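PDB 5L91: cytochrome P450 from Bacillus megaterium, which probably acts as a heme-dependent monooxygenase, inserting oxygen into organic substrates, and holds corticosterone beside its heme in this crystal. Local coordinates for residues A[289-294]-A[389-394]. Residues are numbered along the deposited sequence; the frame is centred on the assembly and turned at random.
Sequences VQALHR and STFVYG. With C0R (corticosterone), chain F; HEM (protoporphyrin IX containing Fe), chain C.
Gln290 N donates to Phe391 O at 2.8 Å, nearly straight, although the donor stands well above the carbonyl plane. This bond belongs to a single beta bridge, Val289 with Val392, joining two loops that line the substrate pocket of the cytochrome P450 fold: the one following helix 275-285 and the one preceding strand 399-401.

The tight part is buried beside the bridge, between Gln290 and Tyr393. The chain of Gln290, bent at chi2, lays its amide obliquely against Tyr393, the two planes 53° apart and NE2 3.5 Å from Tyr393 CB. Its polar ends have partners beyond the two loops, NE2 giving to Ser287 O while OE1 bonds Tyr29 OH. Tyr393 CG lies anti to its own nitrogen (chi1 -176°), which carries the ring away toward Phe23, whose backbone O is bonded to the phenol OH.

Contact is looser toward the surface, where exposed Thr390 offers mainly its carbonyl O, 3.6 Å from Gln290 CB. Partly exposed Phe391 bridges the two regimes: its ring edge meets Ala291 O at CD2 (3.3 Å) and Leu292 O lies in the ring plane, while corticosterone C1 sits 3.4 Å above one face, offset toward the rim. The same steroid has C14 over a face of the His293 imidazole, so it touches an aromatic ring from each loop.

At the heme end, Arg294 spreads its guanidinium edge-on to a propionate, the carboxylate carbon lying in its plane. A leucine here would probably leave that propionate without this cationic mate and cost His293 O one of its two arginine donors, the other being Arg69. The straighter of the two propionate bonds runs from Arg294 NH2 to heme O1A, 2.9 Å long at 175°.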
loop_
_atom_site.group_PDB
_atom_site.type_symbol
_atom_site.label_atom_id
_atom_site.label_comp_id
_atom_site.label_asym_id
_atom_site.label_seq_id
_atom_site.Cartn_x
_atom_site.Cartn_y
_atom_site.Cartn_z
ATOM N N VAL A 289 -4.841 1.244 2.876
ATOM C CA VAL A 289 -4.489 2.480 3.569
ATOM C C VAL A 289 -5.789 3.189 3.940
ATOM O O VAL A 289 -6.518 3.678 3.060
ATOM C CB VAL A 289 -3.590 3.384 2.710
ATOM C CG1 VAL A 289 -3.128 4.604 3.533
ATOM C CG2 VAL A 289 -2.348 2.613 2.176
ATOM N N GLN A 290 -6.037 3.284 5.251
ATOM C CA GLN A 290 -7.252 3.886 5.797
ATOM C C GLN A 290 -7.159 5.398 5.914
ATOM O O GLN A 290 -8.182 6.080 5.841
ATOM C CB GLN A 290 -7.539 3.316 7.174
ATOM C CG GLN A 290 -7.989 1.916 7.163
ATOM C CD GLN A 290 -9.356 1.747 6.449
ATOM O OE1 GLN A 290 -10.344 2.333 6.844
ATOM N NE2 GLN A 290 -9.378 0.984 5.391
ATOM N N ALA A 291 -5.956 5.935 6.087
ATOM C CA ALA A 291 -5.783 7.335 6.433
ATOM C C ALA A 291 -4.380 7.784 6.041
ATOM O O ALA A 291 -3.450 6.979 5.955
ATOM C CB ALA A 291 -6.008 7.565 7.931
ATOM N N LEU A 292 -4.235 9.089 5.845
ATOM C CA LEU A 292 -2.939 9.696 5.548
ATOM C C LEU A 292 -2.630 10.804 6.533
ATOM O O LEU A 292 -3.329 10.959 7.544
ATOM C CB LEU A 292 -2.905 10.242 4.122
ATOM C CG LEU A 292 -2.925 9.160 3.039
ATOM C CD1 LEU A 292 -3.055 9.814 1.711
ATOM C CD2 LEU A 292 -1.665 8.341 3.109
ATOM N N HIS A 293 -1.574 11.565 6.257
ATOM C CA HIS A 293 -1.111 12.580 7.178
ATOM C C HIS A 293 -0.738 13.802 6.375
ATOM O O HIS A 293 -0.148 13.684 5.304
ATOM C CB HIS A 293 0.065 12.107 8.025
ATOM C CG HIS A 293 0.632 13.180 8.886
ATOM N ND1 HIS A 293 1.774 13.877 8.548
ATOM C CD2 HIS A 293 0.195 13.713 10.051
ATOM C CE1 HIS A 293 2.035 14.770 9.486
ATOM N NE2 HIS A 293 1.090 14.694 10.406
ATOM N N ARG A 294 -1.150 14.968 6.870
ATOM C CA ARG A 294 -0.805 16.249 6.267
ATOM C C ARG A 294 -0.547 17.256 7.376
ATOM O O ARG A 294 -0.959 17.066 8.527
ATOM C CB ARG A 294 -1.900 16.775 5.335
ATOM C CG ARG A 294 -2.105 15.948 4.061
ATOM C CD ARG A 294 -0.965 16.134 3.090
ATOM N NE ARG A 294 -1.164 15.523 1.777
ATOM C CZ ARG A 294 -0.936 14.240 1.487
ATOM N NH1 ARG A 294 -0.529 13.363 2.420
ATOM N NH2 ARG A 294 -1.112 13.841 0.253
ATOM N N SER A 389 -3.256 -1.695 13.692
ATOM C CA SER A 389 -2.909 -0.412 13.108
ATOM C C SER A 389 -4.193 0.349 12.850
ATOM O O SER A 389 -5.244 -0.264 12.621
ATOM C CB SER A 389 -2.147 -0.588 11.792
ATOM O OG SER A 389 -2.005 0.625 11.109
ATOM N N THR A 390 -4.099 1.679 12.907
ATOM C CA THR A 390 -5.210 2.540 12.538
ATOM C C THR A 390 -5.063 3.055 11.125
ATOM O O THR A 390 -6.068 3.328 10.458
ATOM C CB THR A 390 -5.346 3.734 13.520
ATOM O OG1 THR A 390 -4.144 4.539 13.537
ATOM C CG2 THR A 390 -5.604 3.207 14.929
ATOM N N PHE A 391 -3.834 3.174 10.647
ATOM C CA PHE A 391 -3.628 3.686 9.309
ATOM C C PHE A 391 -3.699 2.593 8.246
ATOM O O PHE A 391 -3.950 2.889 7.069
ATOM C CB PHE A 391 -2.296 4.401 9.250
ATOM C CG PHE A 391 -2.323 5.729 9.891
ATOM C CD1 PHE A 391 -2.233 5.878 11.270
ATOM C CD2 PHE A 391 -2.458 6.837 9.113
ATOM C CE1 PHE A 391 -2.279 7.140 11.829
ATOM C CE2 PHE A 391 -2.511 8.088 9.661
ATOM C CZ PHE A 391 -2.437 8.253 11.009
ATOM N N VAL A 392 -3.419 1.357 8.645
ATOM C CA VAL A 392 -3.292 0.216 7.765
ATOM C C VAL A 392 -4.364 -0.793 8.112
ATOM O O VAL A 392 -4.577 -1.109 9.285
ATOM C CB VAL A 392 -1.861 -0.346 7.908
ATOM C CG1 VAL A 392 -1.681 -1.619 7.245
ATOM C CG2 VAL A 392 -0.939 0.675 7.292
ATOM N N TYR A 393 -5.002 -1.340 7.086
ATOM C CA TYR A 393 -6.146 -2.227 7.255
ATOM C C TYR A 393 -5.874 -3.528 6.488
ATOM O O TYR A 393 -5.771 -3.540 5.255
ATOM C CB TYR A 393 -7.430 -1.499 6.804
ATOM C CG TYR A 393 -8.669 -2.311 7.031
ATOM C CD1 TYR A 393 -9.236 -2.448 8.301
ATOM C CD2 TYR A 393 -9.244 -2.972 5.991
ATOM C CE1 TYR A 393 -10.363 -3.231 8.491
ATOM C CE2 TYR A 393 -10.389 -3.746 6.165
ATOM C CZ TYR A 393 -10.940 -3.877 7.406
ATOM O OH TYR A 393 -12.067 -4.670 7.561
ATOM N N GLY A 394 -5.702 -4.618 7.219
ATOM C CA GLY A 394 -5.424 -5.891 6.590
ATOM C C GLY A 394 -5.277 -6.982 7.628
ATOM O O GLY A 394 -5.556 -6.783 8.812
HETATM C C1 C0R F . 0.799 8.102 8.826
HETATM C C2 C0R F . 0.540 8.012 7.330
HETATM C C3 C0R F . 1.167 9.174 6.422
HETATM C C4 C0R F . 2.612 9.750 6.925
HETATM C C5 C0R F . 2.976 9.450 8.408
HETATM C C6 C0R F . 4.317 9.975 9.079
HETATM C C7 C0R F . 3.926 11.067 10.192
HETATM C C8 C0R F . 2.966 10.457 11.185
HETATM C C9 C0R F . 1.740 9.648 10.563
HETATM C C10 C0R F . 2.059 8.674 9.380
HETATM C C11 C0R F . 0.924 8.991 11.769
HETATM C C12 C0R F . 0.554 10.089 12.939
HETATM C C13 C0R F . 1.677 11.043 13.368
HETATM C C14 C0R F . 2.498 11.615 12.074
HETATM C C15 C0R F . 3.454 12.378 12.579
HETATM C C16 C0R F . 2.681 13.162 13.753
HETATM C C17 C0R F . 1.275 12.219 13.916
HETATM C C18 C0R F . 2.656 10.243 14.286
HETATM C C19 C0R F . 2.970 7.517 9.878
HETATM C C20 C0R F . 0.757 12.156 15.368
HETATM C C21 C0R F . -0.687 11.673 15.603
HETATM O O1 C0R F . 0.644 9.633 5.406
HETATM O O2 C0R F . 1.632 7.994 12.261
HETATM O O3 C0R F . 1.494 12.484 16.291
HETATM O O4 C0R F . -0.811 11.113 16.893
HETATM C CHA HEM C . 1.535 7.032 -2.894
HETATM C CHB HEM C . -1.634 3.680 -1.508
HETATM C CHC HEM C . 0.827 0.218 -3.774
HETATM C CHD HEM C . 4.318 3.462 -4.491
HETATM C C1A HEM C . 0.431 6.420 -2.362
HETATM C C2A HEM C . -0.644 7.087 -1.668
HETATM C C3A HEM C . -1.510 6.145 -1.274
HETATM C C4A HEM C . -1.000 4.866 -1.706
HETATM C CMA HEM C . -2.809 6.311 -0.465
HETATM C CAA HEM C . -0.705 8.598 -1.411
HETATM C CBA HEM C . 0.106 8.910 -0.153
HETATM C CGA HEM C . 0.061 10.412 0.110
HETATM O O1A HEM C . -0.668 11.140 -0.586
HETATM O O2A HEM C . 0.800 10.916 0.978
HETATM C C1B HEM C . -1.270 2.493 -2.058
HETATM C C2B HEM C . -2.080 1.312 -2.006
HETATM C C3B HEM C . -1.386 0.338 -2.596
HETATM C C4B HEM C . -0.153 0.909 -3.079
HETATM C CMB HEM C . -3.455 1.230 -1.315
HETATM C CAB HEM C . -1.772 -1.140 -2.838
HETATM C CBB HEM C . -2.988 -1.536 -3.172
HETATM C C1C HEM C . 1.994 0.785 -4.217
HETATM C C2C HEM C . 3.000 0.180 -5.035
HETATM C C3C HEM C . 3.954 1.108 -5.245
HETATM C C4C HEM C . 3.579 2.303 -4.547
HETATM C CMC HEM C . 2.892 -1.249 -5.591
HETATM C CAC HEM C . 5.272 0.986 -6.034
HETATM C CBC HEM C . 5.868 -0.199 -6.161
HETATM C C1D HEM C . 3.874 4.686 -4.101
HETATM C C2D HEM C . 4.648 5.889 -4.167
HETATM C C3D HEM C . 3.887 6.887 -3.720
HETATM C C4D HEM C . 2.607 6.326 -3.370
HETATM C CMD HEM C . 6.116 5.972 -4.668
HETATM C CAD HEM C . 4.270 8.400 -3.573
HETATM C CBD HEM C . 3.852 9.245 -4.749
HETATM C CGD HEM C . 4.130 10.697 -4.515
HETATM O O1D HEM C . 4.206 11.381 -5.556
HETATM O O2D HEM C . 4.324 11.149 -3.352
HETATM N NA HEM C . 0.169 5.063 -2.378
HETATM N NB HEM C . -0.091 2.231 -2.714
HETATM N NC HEM C . 2.381 2.065 -3.936
HETATM N ND HEM C . 2.604 4.969 -3.618
HETATM FE FE HEM C . 1.210 3.596 -3.286
HETATM O O HOH W 1 2.003 3.203 -1.437
#